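Local structure of glucose-permease IIA component (Mycoplasma capricolum, 2GPR) at residues Leu8-Cys14 / Asp46-Val51; Lys62-Gly66 / Leu76-Gly80; Gly90-Val95 / Lys106-Asp111; Gly133-Val139 / Val150-Lys154. The protein relays a phosphoryl group from phospho-HPr to the EIIB domain of the glucose permease, so coupling sugar uptake to sugar phosphorylation. One frame throughout, in Å; residues are numbered along the deposited sequence.

Interaction 1 (Leu8-Cys14 / Asp46-Val51); sequences LKVLAPC and DFHAPV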
loop_
_atom_site.group_PDB
_atom_site.type_symbol
_atom_site.label_atom_id
_atom_site.label_comp_id
_atom_site.label_asym_id
_atom_site.label_seq_id
_atom_site.Cartn_x
_atom_site.Cartn_y
_atom_site.Cartn_z
ATOM N N LEU A 8 -4.569 -12.056 8.564
ATOM C CA LEU A 8 -4.655 -10.656 8.296
ATOM C C LEU A 8 -5.193 -10.432 6.905
ATOM O O LEU A 8 -4.675 -10.906 5.928
ATOM C CB LEU A 8 -3.366 -9.859 8.536
ATOM C CG LEU A 8 -3.570 -8.372 8.161
ATOM C CD1 LEU A 8 -3.575 -7.483 9.377
ATOM C CD2 LEU A 8 -2.573 -7.911 7.118
ATOM N N LYS A 9 -6.267 -9.747 6.820
ATOM C CA LYS A 9 -6.849 -9.482 5.529
ATOM C C LYS A 9 -6.365 -8.153 4.988
ATOM O O LYS A 9 -6.425 -7.133 5.679
ATOM C CB LYS A 9 -8.346 -9.446 5.660
ATOM C CG LYS A 9 -8.967 -10.791 5.378
ATOM C CD LYS A 9 -10.474 -10.811 5.736
ATOM C CE LYS A 9 -11.062 -9.393 5.643
ATOM N NZ LYS A 9 -12.498 -9.310 6.005
ATOM N N VAL A 10 -5.868 -8.129 3.747
ATOM C CA VAL A 10 -5.432 -6.863 3.221
ATOM C C VAL A 10 -6.363 -6.366 2.152
ATOM O O VAL A 10 -6.705 -7.141 1.323
ATOM C CB VAL A 10 -3.897 -6.661 3.046
ATOM C CG1 VAL A 10 -3.044 -7.618 3.875
ATOM C CG2 VAL A 10 -3.379 -6.503 1.631
ATOM N N LEU A 11 -6.862 -5.109 2.221
ATOM C CA LEU A 11 -7.790 -4.576 1.188
ATOM C C LEU A 11 -7.091 -3.803 0.047
ATOM O O LEU A 11 -5.912 -3.442 0.094
ATOM C CB LEU A 11 -8.977 -3.714 1.737
ATOM C CG LEU A 11 -9.650 -4.159 3.040
ATOM C CD1 LEU A 11 -10.845 -3.281 3.344
ATOM C CD2 LEU A 11 -10.081 -5.620 3.030
ATOM N N ALA A 12 -7.820 -3.520 -0.997
ATOM C CA ALA A 12 -7.268 -2.707 -2.032
ATOM C C ALA A 12 -7.524 -1.238 -1.661
ATOM O O ALA A 12 -8.649 -0.883 -1.350
ATOM C CB ALA A 12 -7.953 -3.052 -3.322
ATOM N N PRO A 13 -6.466 -0.397 -1.620
ATOM C CA PRO A 13 -6.542 1.043 -1.270
ATOM C C PRO A 13 -7.086 1.973 -2.382
ATOM O O PRO A 13 -7.476 3.118 -2.155
ATOM C CB PRO A 13 -5.123 1.455 -0.980
ATOM C CG PRO A 13 -4.224 0.363 -1.522
ATOM C CD PRO A 13 -5.059 -0.885 -1.599
ATOM N N CYS A 14 -7.104 1.474 -3.610
ATOM C CA CYS A 14 -7.692 2.181 -4.709
ATOM C C CYS A 14 -8.291 1.197 -5.732
ATOM O O CYS A 14 -8.245 -0.053 -5.590
ATOM C CB CYS A 14 -6.730 3.128 -5.383
ATOM S SG CYS A 14 -5.351 2.223 -6.034
ATOM N N ASP A 46 -8.001 8.165 -4.964
ATOM C CA ASP A 46 -8.036 7.923 -3.548
ATOM C C ASP A 46 -7.341 6.622 -3.109
ATOM O O ASP A 46 -7.567 5.535 -3.620
ATOM C CB ASP A 46 -9.425 8.140 -2.974
ATOM C CG ASP A 46 -10.080 9.393 -3.574
ATOM O OD1 ASP A 46 -9.236 10.387 -3.755
ATOM O OD2 ASP A 46 -11.277 9.490 -3.831
ATOM N N PHE A 47 -6.401 6.764 -2.206
ATOM C CA PHE A 47 -5.731 5.640 -1.692
ATOM C C PHE A 47 -6.203 5.525 -0.274
ATOM O O PHE A 47 -6.270 6.551 0.421
ATOM C CB PHE A 47 -4.223 5.780 -1.798
ATOM C CG PHE A 47 -3.727 5.640 -3.196
ATOM C CD1 PHE A 47 -3.973 6.648 -4.124
ATOM C CD2 PHE A 47 -3.008 4.509 -3.584
ATOM C CE1 PHE A 47 -3.520 6.505 -5.431
ATOM C CE2 PHE A 47 -2.552 4.342 -4.893
ATOM C CZ PHE A 47 -2.861 5.334 -5.823
ATOM N N HIS A 48 -6.628 4.298 0.113
ATOM C CA HIS A 48 -7.197 4.053 1.412
ATOM C C HIS A 48 -6.334 3.112 2.173
ATOM O O HIS A 48 -5.563 2.412 1.601
ATOM C CB HIS A 48 -8.611 3.431 1.297
ATOM C CG HIS A 48 -9.667 4.372 0.806
ATOM N ND1 HIS A 48 -9.842 4.622 -0.539
ATOM C CD2 HIS A 48 -10.541 5.168 1.482
ATOM C CE1 HIS A 48 -10.825 5.529 -0.648
ATOM N NE2 HIS A 48 -11.266 5.873 0.550
ATOM N N ALA A 49 -6.508 3.047 3.464
ATOM C CA ALA A 49 -5.792 2.112 4.250
ATOM C C ALA A 49 -6.192 0.640 3.932
ATOM O O ALA A 49 -7.367 0.244 3.932
ATOM C CB ALA A 49 -6.003 2.452 5.720
ATOM N N PRO A 50 -5.185 -0.186 3.737
ATOM C CA PRO A 50 -5.326 -1.618 3.452
ATOM C C PRO A 50 -5.663 -2.461 4.661
ATOM O O PRO A 50 -6.157 -3.556 4.536
ATOM C CB PRO A 50 -3.960 -2.055 2.946
ATOM C CG PRO A 50 -3.044 -0.804 2.882
ATOM C CD PRO A 50 -3.882 0.388 3.281
ATOM N N VAL A 51 -5.321 -1.954 5.833
ATOM C CA VAL A 51 -5.574 -2.576 7.130
ATOM C C VAL A 51 -5.748 -1.509 8.209
ATOM O O VAL A 51 -5.662 -0.270 7.996
ATOM C CB VAL A 51 -4.480 -3.547 7.560
ATOM C CG1 VAL A 51 -4.250 -4.622 6.507
ATOM C CG2 VAL A 51 -3.194 -2.749 7.804
#

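Interaction 2 (Lys62-Gly66 / Leu76-Gly80); sequences KHAFG and LLHIG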
loop_
_atom_site.group_PDB
_atom_site.type_symbol
_atom_site.label_atom_id
_atom_site.label_comp_id
_atom_site.label_asym_id
_atom_site.label_seq_id
_atom_site.Cartn_x
_atom_site.Cartn_y
_atom_site.Cartn_z
ATOM N N LYS A 62 4.135 12.974 1.577
ATOM C CA LYS A 62 2.845 12.291 1.455
ATOM C C LYS A 62 2.739 11.189 0.406
ATOM O O LYS A 62 1.647 10.885 -0.068
ATOM C CB LYS A 62 1.797 13.371 1.194
ATOM C CG LYS A 62 1.838 14.451 2.270
ATOM C CD LYS A 62 1.107 15.739 1.915
ATOM C CE LYS A 62 1.987 16.785 1.195
ATOM N NZ LYS A 62 1.296 17.455 0.045
ATOM N N HIS A 63 3.857 10.603 0.040
ATOM C CA HIS A 63 3.888 9.630 -1.047
ATOM C C HIS A 63 3.925 8.182 -0.569
ATOM O O HIS A 63 3.861 7.260 -1.396
ATOM C CB HIS A 63 5.123 9.887 -1.941
ATOM C CG HIS A 63 6.370 9.625 -1.140
ATOM N ND1 HIS A 63 6.671 10.361 0.010
ATOM C CD2 HIS A 63 7.337 8.672 -1.274
ATOM C CE1 HIS A 63 7.809 9.866 0.526
ATOM N NE2 HIS A 63 8.249 8.864 -0.233
ATOM N N ALA A 64 4.109 7.994 0.745
ATOM C CA ALA A 64 4.220 6.656 1.276
ATOM C C ALA A 64 3.596 6.543 2.679
ATOM O O ALA A 64 3.741 7.429 3.480
ATOM C CB ALA A 64 5.672 6.266 1.229
ATOM N N PHE A 65 2.853 5.470 2.977
ATOM C CA PHE A 65 2.216 5.390 4.251
ATOM C C PHE A 65 2.527 4.091 4.911
ATOM O O PHE A 65 2.267 3.081 4.324
ATOM C CB PHE A 65 0.698 5.531 4.036
ATOM C CG PHE A 65 0.355 6.873 3.454
ATOM C CD1 PHE A 65 0.189 7.970 4.299
ATOM C CD2 PHE A 65 0.352 7.106 2.078
ATOM C CE1 PHE A 65 -0.060 9.254 3.797
ATOM C CE2 PHE A 65 0.083 8.380 1.558
ATOM C CZ PHE A 65 -0.133 9.458 2.417
ATOM N N GLY A 66 3.035 4.131 6.134
ATOM C CA GLY A 66 3.379 2.951 6.904
ATOM C C GLY A 66 2.385 2.670 8.036
ATOM O O GLY A 66 2.095 3.505 8.907
ATOM N N LEU A 76 3.792 -1.468 4.119
ATOM C CA LEU A 76 3.999 -0.198 3.459
ATOM C C LEU A 76 3.226 -0.025 2.118
ATOM O O LEU A 76 3.276 -0.866 1.211
ATOM C CB LEU A 76 5.514 0.080 3.334
ATOM C CG LEU A 76 5.908 1.356 2.615
ATOM C CD1 LEU A 76 6.170 2.457 3.625
ATOM C CD2 LEU A 76 7.209 1.087 1.873
ATOM N N LEU A 77 2.493 1.082 2.022
ATOM C CA LEU A 77 1.799 1.554 0.833
ATOM C C LEU A 77 2.681 2.684 0.283
ATOM O O LEU A 77 3.007 3.631 0.992
ATOM C CB LEU A 77 0.413 2.158 1.193
ATOM C CG LEU A 77 -0.613 2.366 0.071
ATOM C CD1 LEU A 77 -1.301 3.710 0.219
ATOM C CD2 LEU A 77 -0.151 2.072 -1.366
ATOM N N HIS A 78 3.087 2.570 -0.966
ATOM C CA HIS A 78 3.952 3.500 -1.567
ATOM C C HIS A 78 3.437 3.876 -2.905
ATOM O O HIS A 78 3.469 3.047 -3.792
ATOM C CB HIS A 78 5.271 2.803 -1.694
ATOM C CG HIS A 78 6.335 3.668 -2.262
ATOM N ND1 HIS A 78 6.267 4.100 -3.583
ATOM C CD2 HIS A 78 7.513 4.101 -1.715
ATOM C CE1 HIS A 78 7.382 4.769 -3.809
ATOM N NE2 HIS A 78 8.141 4.811 -2.710
ATOM N N ILE A 79 2.867 5.096 -3.027
ATOM C CA ILE A 79 2.287 5.496 -4.264
ATOM C C ILE A 79 3.314 5.727 -5.323
ATOM O O ILE A 79 4.217 6.528 -5.132
ATOM C CB ILE A 79 1.346 6.671 -4.163
ATOM C CG1 ILE A 79 0.209 6.316 -3.223
ATOM C CG2 ILE A 79 0.790 6.998 -5.576
ATOM C CD1 ILE A 79 0.567 6.506 -1.773
ATOM N N GLY A 80 3.138 5.040 -6.479
ATOM C CA GLY A 80 4.029 5.152 -7.637
ATOM C C GLY A 80 5.498 4.858 -7.312
ATOM O O GLY A 80 5.840 4.142 -6.392
#

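Interaction 3 (Gly90-Val95 / Lys106-Asp111); sequences GFESFV and KLVTVD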
loop_
_atom_site.group_PDB
_atom_site.type_symbol
_atom_site.label_atom_id
_atom_site.label_comp_id
_atom_site.label_asym_id
_atom_site.label_seq_id
_atom_site.Cartn_x
_atom_site.Cartn_y
_atom_site.Cartn_z
ATOM N N GLY A 90 0.901 17.168 -5.536
ATOM C CA GLY A 90 -0.143 16.412 -6.192
ATOM C C GLY A 90 -0.848 15.535 -5.184
ATOM O O GLY A 90 -1.950 15.034 -5.427
ATOM N N PHE A 91 -0.171 15.376 -4.050
ATOM C CA PHE A 91 -0.648 14.613 -2.921
ATOM C C PHE A 91 -1.404 15.536 -1.976
ATOM O O PHE A 91 -0.953 16.627 -1.705
ATOM C CB PHE A 91 0.559 13.980 -2.161
ATOM C CG PHE A 91 1.388 13.091 -3.040
ATOM C CD1 PHE A 91 2.217 13.641 -4.021
ATOM C CD2 PHE A 91 1.372 11.702 -2.865
ATOM C CE1 PHE A 91 2.997 12.817 -4.834
ATOM C CE2 PHE A 91 2.118 10.852 -3.690
ATOM C CZ PHE A 91 2.919 11.427 -4.681
ATOM N N GLU A 92 -2.552 15.106 -1.500
ATOM C CA GLU A 92 -3.359 15.829 -0.530
ATOM C C GLU A 92 -3.624 14.832 0.525
ATOM O O GLU A 92 -4.421 13.945 0.308
ATOM C CB GLU A 92 -4.714 16.259 -1.120
ATOM C CG GLU A 92 -4.860 17.784 -1.324
ATOM C CD GLU A 92 -4.475 18.603 -0.103
ATOM O OE1 GLU A 92 -4.826 18.308 1.041
ATOM O OE2 GLU A 92 -3.705 19.658 -0.394
ATOM N N SER A 93 -2.853 14.844 1.584
ATOM C CA SER A 93 -3.035 13.798 2.575
ATOM C C SER A 93 -4.153 14.131 3.531
ATOM O O SER A 93 -4.593 15.314 3.605
ATOM C CB SER A 93 -1.758 13.459 3.340
ATOM O OG SER A 93 -1.789 14.022 4.638
ATOM N N PHE A 94 -4.592 13.091 4.273
ATOM C CA PHE A 94 -5.641 13.304 5.238
ATOM C C PHE A 94 -5.289 12.746 6.590
ATOM O O PHE A 94 -6.151 12.709 7.510
ATOM C CB PHE A 94 -6.982 12.750 4.768
ATOM C CG PHE A 94 -7.409 13.357 3.481
ATOM C CD1 PHE A 94 -8.087 14.571 3.465
ATOM C CD2 PHE A 94 -7.086 12.742 2.275
ATOM C CE1 PHE A 94 -8.475 15.127 2.250
ATOM C CE2 PHE A 94 -7.462 13.297 1.051
ATOM C CZ PHE A 94 -8.144 14.508 1.045
ATOM N N VAL A 95 -4.016 12.344 6.686
ATOM C CA VAL A 95 -3.503 11.675 7.849
ATOM C C VAL A 95 -2.176 12.265 8.312
ATOM O O VAL A 95 -1.483 12.973 7.567
ATOM C CB VAL A 95 -3.314 10.196 7.459
ATOM C CG1 VAL A 95 -4.668 9.479 7.389
ATOM C CG2 VAL A 95 -2.659 10.161 6.075
ATOM N N LYS A 106 -9.424 6.861 4.158
ATOM C CA LYS A 106 -8.718 7.483 3.101
ATOM C C LYS A 106 -7.382 7.950 3.595
ATOM O O LYS A 106 -7.310 8.546 4.672
ATOM C CB LYS A 106 -9.521 8.619 2.537
ATOM C CG LYS A 106 -9.019 9.023 1.173
ATOM C CD LYS A 106 -9.950 9.975 0.452
ATOM C CE LYS A 106 -10.663 10.927 1.381
ATOM N NZ LYS A 106 -11.808 11.600 0.728
ATOM N N LEU A 107 -6.300 7.742 2.844
ATOM C CA LEU A 107 -5.047 8.272 3.340
ATOM C C LEU A 107 -4.758 9.588 2.670
ATOM O O LEU A 107 -4.533 10.628 3.312
ATOM C CB LEU A 107 -3.902 7.291 3.172
ATOM C CG LEU A 107 -4.243 5.991 3.851
ATOM C CD1 LEU A 107 -3.208 4.936 3.523
ATOM C CD2 LEU A 107 -4.383 6.206 5.362
ATOM N N VAL A 108 -4.825 9.540 1.350
ATOM C CA VAL A 108 -4.525 10.706 0.587
ATOM C C VAL A 108 -5.217 10.699 -0.796
ATOM O O VAL A 108 -5.774 9.690 -1.264
ATOM C CB VAL A 108 -3.012 10.760 0.433
ATOM C CG1 VAL A 108 -2.634 9.518 -0.312
ATOM C CG2 VAL A 108 -2.497 12.010 -0.288
ATOM N N THR A 109 -5.164 11.857 -1.441
ATOM C CA THR A 109 -5.684 11.980 -2.760
ATOM C C THR A 109 -4.559 12.436 -3.680
ATOM O O THR A 109 -3.879 13.439 -3.418
ATOM C CB THR A 109 -6.944 12.861 -2.833
ATOM O OG1 THR A 109 -7.784 12.545 -1.734
ATOM C CG2 THR A 109 -7.680 12.670 -4.188
ATOM N N VAL A 110 -4.295 11.632 -4.714
ATOM C CA VAL A 110 -3.200 11.937 -5.634
ATOM C C VAL A 110 -3.593 12.433 -7.013
ATOM O O VAL A 110 -4.343 11.794 -7.735
ATOM C CB VAL A 110 -2.291 10.752 -5.830
ATOM C CG1 VAL A 110 -1.102 11.177 -6.676
ATOM C CG2 VAL A 110 -1.825 10.263 -4.480
ATOM N N ASP A 111 -2.975 13.514 -7.439
ATOM C CA ASP A 111 -3.235 13.941 -8.781
ATOM C C ASP A 111 -2.491 13.023 -9.686
ATOM O O ASP A 111 -1.457 13.421 -10.232
ATOM C CB ASP A 111 -2.805 15.366 -9.049
ATOM C CG ASP A 111 -3.296 15.906 -10.358
ATOM O OD1 ASP A 111 -3.331 15.063 -11.344
ATOM O OD2 ASP A 111 -3.452 17.081 -10.541
#

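Interaction 4 (Gly133-Val139 / Val150-Lys154); sequences GKTLEIV and VAILK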
loop_
_atom_site.group_PDB
_atom_site.type_symbol
_atom_site.label_atom_id
_atom_site.label_comp_id
_atom_site.label_asym_id
_atom_site.label_seq_id
_atom_site.Cartn_x
_atom_site.Cartn_y
_atom_site.Cartn_z
ATOM N N GLY A 133 4.371 -13.835 10.361
ATOM C CA GLY A 133 3.358 -14.676 9.771
ATOM C C GLY A 133 3.554 -14.568 8.307
ATOM O O GLY A 133 2.636 -14.563 7.555
ATOM N N LYS A 134 4.806 -14.410 7.955
ATOM C CA LYS A 134 5.308 -14.175 6.624
ATOM C C LYS A 134 4.739 -14.998 5.499
ATOM O O LYS A 134 5.459 -15.244 4.477
ATOM C CB LYS A 134 6.817 -14.181 6.542
ATOM C CG LYS A 134 7.394 -15.561 6.459
ATOM C CD LYS A 134 8.682 -15.679 7.263
ATOM C CE LYS A 134 8.475 -15.307 8.725
ATOM N NZ LYS A 134 8.344 -13.866 8.975
ATOM N N THR A 135 3.480 -15.401 5.622
ATOM C CA THR A 135 2.909 -16.080 4.498
ATOM C C THR A 135 1.750 -15.346 3.916
ATOM O O THR A 135 0.818 -15.017 4.639
ATOM C CB THR A 135 2.638 -17.602 4.687
ATOM O OG1 THR A 135 1.311 -17.840 5.113
ATOM C CG2 THR A 135 3.636 -18.156 5.714
ATOM N N LEU A 136 1.816 -15.104 2.609
ATOM C CA LEU A 136 0.665 -14.582 1.923
ATOM C C LEU A 136 -0.059 -15.809 1.370
ATOM O O LEU A 136 0.283 -16.136 0.237
ATOM C CB LEU A 136 1.099 -13.715 0.728
ATOM C CG LEU A 136 1.592 -12.311 1.081
ATOM C CD1 LEU A 136 0.421 -11.328 1.052
ATOM C CD2 LEU A 136 2.221 -12.348 2.475
ATOM N N GLU A 137 -0.916 -16.562 2.184
ATOM C CA GLU A 137 -1.596 -17.817 1.679
ATOM C C GLU A 137 -2.156 -17.406 0.281
ATOM O O GLU A 137 -1.753 -17.976 -0.760
ATOM C CB GLU A 137 -2.693 -18.570 2.682
ATOM C CG GLU A 137 -2.768 -20.196 2.847
ATOM C CD GLU A 137 -3.963 -20.915 3.687
ATOM O OE1 GLU A 137 -5.108 -20.629 3.352
ATOM O OE2 GLU A 137 -3.869 -21.809 4.524
ATOM N N ILE A 138 -2.850 -16.266 0.218
ATOM C CA ILE A 138 -3.450 -15.865 -1.041
ATOM C C ILE A 138 -3.387 -14.394 -1.396
ATOM O O ILE A 138 -3.773 -13.534 -0.611
ATOM C CB ILE A 138 -4.931 -16.302 -1.045
ATOM C CG1 ILE A 138 -5.090 -17.685 -0.459
ATOM C CG2 ILE A 138 -5.594 -16.244 -2.421
ATOM C CD1 ILE A 138 -5.469 -17.634 1.019
ATOM N N VAL A 139 -2.988 -14.111 -2.637
ATOM C CA VAL A 139 -3.075 -12.782 -3.146
ATOM C C VAL A 139 -4.049 -12.787 -4.316
ATOM O O VAL A 139 -3.753 -13.329 -5.352
ATOM C CB VAL A 139 -1.768 -12.103 -3.621
ATOM C CG1 VAL A 139 -2.147 -10.744 -4.254
ATOM C CG2 VAL A 139 -0.768 -11.879 -2.503
ATOM N N VAL A 150 -7.701 -8.722 -1.044
ATOM C CA VAL A 150 -6.646 -8.863 -2.034
ATOM C C VAL A 150 -5.491 -9.781 -1.548
ATOM O O VAL A 150 -4.634 -10.195 -2.311
ATOM C CB VAL A 150 -6.200 -7.411 -2.380
ATOM C CG1 VAL A 150 -4.706 -7.216 -2.591
ATOM C CG2 VAL A 150 -6.980 -6.884 -3.573
ATOM N N ALA A 151 -5.465 -10.105 -0.267
ATOM C CA ALA A 151 -4.438 -10.967 0.280
ATOM C C ALA A 151 -4.672 -11.279 1.705
ATOM O O ALA A 151 -5.310 -10.569 2.459
ATOM C CB ALA A 151 -3.045 -10.417 0.133
ATOM N N ILE A 152 -4.143 -12.401 2.045
ATOM C CA ILE A 152 -4.216 -12.976 3.369
ATOM C C ILE A 152 -2.818 -13.222 3.792
ATOM O O ILE A 152 -2.050 -13.788 3.001
ATOM C CB ILE A 152 -4.932 -14.348 3.324
ATOM C CG1 ILE A 152 -6.344 -14.200 2.810
ATOM C CG2 ILE A 152 -4.949 -15.021 4.684
ATOM C CD1 ILE A 152 -7.229 -13.442 3.770
ATOM N N LEU A 153 -2.493 -12.681 4.974
ATOM C CA LEU A 153 -1.214 -12.856 5.688
ATOM C C LEU A 153 -1.660 -13.689 6.862
ATOM O O LEU A 153 -2.357 -13.203 7.744
ATOM C CB LEU A 153 -0.487 -11.509 6.063
ATOM C CG LEU A 153 0.955 -11.707 6.597
ATOM C CD1 LEU A 153 1.999 -11.788 5.473
ATOM C CD2 LEU A 153 1.319 -10.579 7.559
ATOM N N LYS A 154 -1.515 -14.992 6.707
ATOM C CA LYS A 154 -2.073 -15.941 7.642
ATOM C C LYS A 154 -1.138 -16.336 8.756
ATOM O O LYS A 154 -0.002 -16.762 8.463
ATOM C CB LYS A 154 -2.716 -17.135 6.912
ATOM C CG LYS A 154 -3.653 -17.973 7.779
ATOM C CD LYS A 154 -4.543 -18.964 7.005
ATOM C CE LYS A 154 -6.015 -19.077 7.510
ATOM N NZ LYS A 154 -6.255 -20.010 8.657
ATOM O OXT LYS A 154 -1.588 -16.212 9.924
#

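Interaction 1 (Leu8-Cys14 / Asp46-Val51)
Pro13 O receives two N-H groups of one residue, His48. The backbone N of His48 lies 2.7 Å from Pro13 O, and the ring nitrogen His48 ND1 lies 3.2 Å from the same oxygen. That oxygen sits close to the imidazole plane, whereas ND1 stands 37° out of the carbonyl plane; the second bond therefore suits the histidine better than the carbonyl. With CG turned beside its own backbone N (chi1 -71°), the ring can reach back to the oxygen its N-H already holds. A further backbone bond runs from Leu11 N to Pro50 O at 2.9 Å.

Apolar contacts flank these bonds. Cys14 CB stands over the centre of the Phe47 ring, 4.3 Å from its centroid, and Cys14 SG meets the ring obliquely, nearest Phe47 CE2, a sulfur-aromatic contact. Val51 CG1 meets Leu8 CD2 at 3.7 Å and also packs on Val10 CB.

Pro13 and Pro50 bring no N-H, yet both carbonyls serve as acceptors. Two such bonding sites, separated along antiparallel chains, join the segments without a continuous strand pairing, and the imidazole bond implies a proton on ND1.

Interaction 2 (Lys62-Gly66 / Leu76-Gly80)
Strands 64-66 and 76-78 run antiparallel, with their axes 4.7 Å apart at closest approach and Phe65 and Leu77 as the hydrogen-bonded pair between the non-hydrogen-bonded pairs Ala64-His78 and Gly66-Leu76. Phe65 N gives to Leu77 O at 2.7 Å, and Leu77 N returns a bond to Phe65 O. Ile79 N reaches His63 O at 2.9 Å, a bond that holds the residues just past the strands together.

His63 turns its ring edge toward the face of His78 in an offset edge-to-face pair, the planes at 82° and the centroids 5.7 Å apart. His63 CG lies between its backbone N and carbonyl carbon (chi1 65°), which brings one face of the ring, near its rim, against Ala64 CB; the small methyl suits a place beside imidazole. His78 instead extends with CG opposite its backbone N (chi1 -177°), and its ND1 makes a weak bond to Gly80 O. On the face carrying Phe65 and Leu77, both pack on Leu107 of strand 106-110, and Ile79, beyond the strand, sends CD1 to the Phe65 ring edge, 3.9 Å from Phe65 CE2.

By similarity, His78 is the residue phosphorylated on its tele nitrogen, NE2, and both histidines bind the zinc shared with glycerol kinase. The hairpin sets the two imidazoles edge to face with their NE2 atoms 4.8 Å apart, consistent with NE2 of each serving a common phosphoryl group or metal ion, while the weak ND1 bond may help to hold the turn of the His78 ring.

Interaction 3 (Gly90-Val95 / Lys106-Asp111)
The Phe94 ring lies under the alkyl end of Lys106, whose CE stands over one face, 4.3 Å from the centroid. Lys106 NZ lies 4.9 Å from the Phe94 ring centroid, 20° off the ring normal, in a cation-pi contact. A lysine suits this place because its methylenes can pack on the ring; a bend at chi3 folds the chain there. Phe94 CG lies beside its own backbone N (chi1 -58°), and the ring edge then reaches along strand 106-110 toward Val108 CA and Thr109 OG1.

Phe91 and Val110 point the same way from a non-hydrogen-bonded pair. Val110 CG2 touches Phe91 CD2 at 3.9 Å, and its CG1 branch lies over the ring face. Val95 and Leu107 cross, with CG1 of the valine 3.9 Å from CD2 of the leucine, and both pack on Phe65. Ser93 OG gives its proton to Val95 O at 3.1 Å, on a lone pair.

Backbone bonds run from Asp111 N to Gly90 O and from Phe94 N to Leu107 O. Gly90, at phi 112°, suits its place: a CB would jam against the preceding carbonyl oxygen. Strand 106-110 is the middle of three; on its other flank lies strand 46-48, whose Phe47 faces Leu107 and Val108 together in a classic beta bulge. Phe91 packs on His63, Val108 on Phe65 of strand 64-68, and Asp111 OD1 caps Ser114 N at the start of helix 112-118.

Interaction 4 (Gly133-Val139 / Val150-Lys154)
Thr135 O takes a hydrogen bond from Lys154 N at 3.1 Å, near the chain end. The same Thr135 O also lies 3.1 Å from Leu153 CA, a CA-H...O contact that accompanies the close approach of the backbones. A similar contact joins Leu136 CA to Ile152 O at 3.0 Å. Farther along, Ile152 N points to Ile138 O in a bond that is doubtful, since the place of that carbonyl is less sure.

Only one bridge, Val139 with Ala151, links the backbones as a strand pair would. The segment 133-139 lies beside strand 149-153, which on its other flank pairs antiparallel with strand 8-11. There Val150 and Ala151 both face Val10 in a classic beta bulge.

The apolar groups divide between two sides. Leu136 CD1 and Val139 CG2 both approach the methyl of Ala151, at 3.7 Å and 3.8 Å from Ala151 CB; a small residue admits two branched neighbours. Val139 and Ala151 also pack on Phe38, while Leu136 and Leu153 reach Phe128, so these apolar side chains meet two strands of the large sheet.

On the more exposed side, Ile138 and Ile152 run alongside each other, with Ile138 CD1 4.0 Å from Ile152 CG1. Each has CG1 beside its backbone N (chi1 -42° and -61°), which keeps the two arms abreast. Glu137 and Lys154 lie side by side, pointing the same way, the glutamate extended and the lysine bent near its end, but Glu137 OE2 and Lys154 NZ remain 5.1 Å apart: the carboxylate lies against the CD methylene of Lys154, whose ammonium makes a weak bond to Asn5.

In the fold
From the N terminus, strand 8-11 enters interaction 1, which closes the long excursion through strands 16-19 and 36-42. Interaction 2 then closes the tight hairpin of strands 64-68 and 74-78, interaction 3 the next loop, and interaction 4 the last, ending at the C terminus. The four follow in series, without nesting or crossing. Phe47 joins the first three: it packs on Leu77 and Ile79, and its backbone pairs with Leu107 and Val108. Interactions 2 and 3 meet where Lys62 NZ bonds Phe91 O. Strand 8-11 links interaction 1 to interaction 4 through its pairing with strand 149-153. Interactions 3 and 4 lie on opposite sides of the chain's centre, about 27 Å apart between centres.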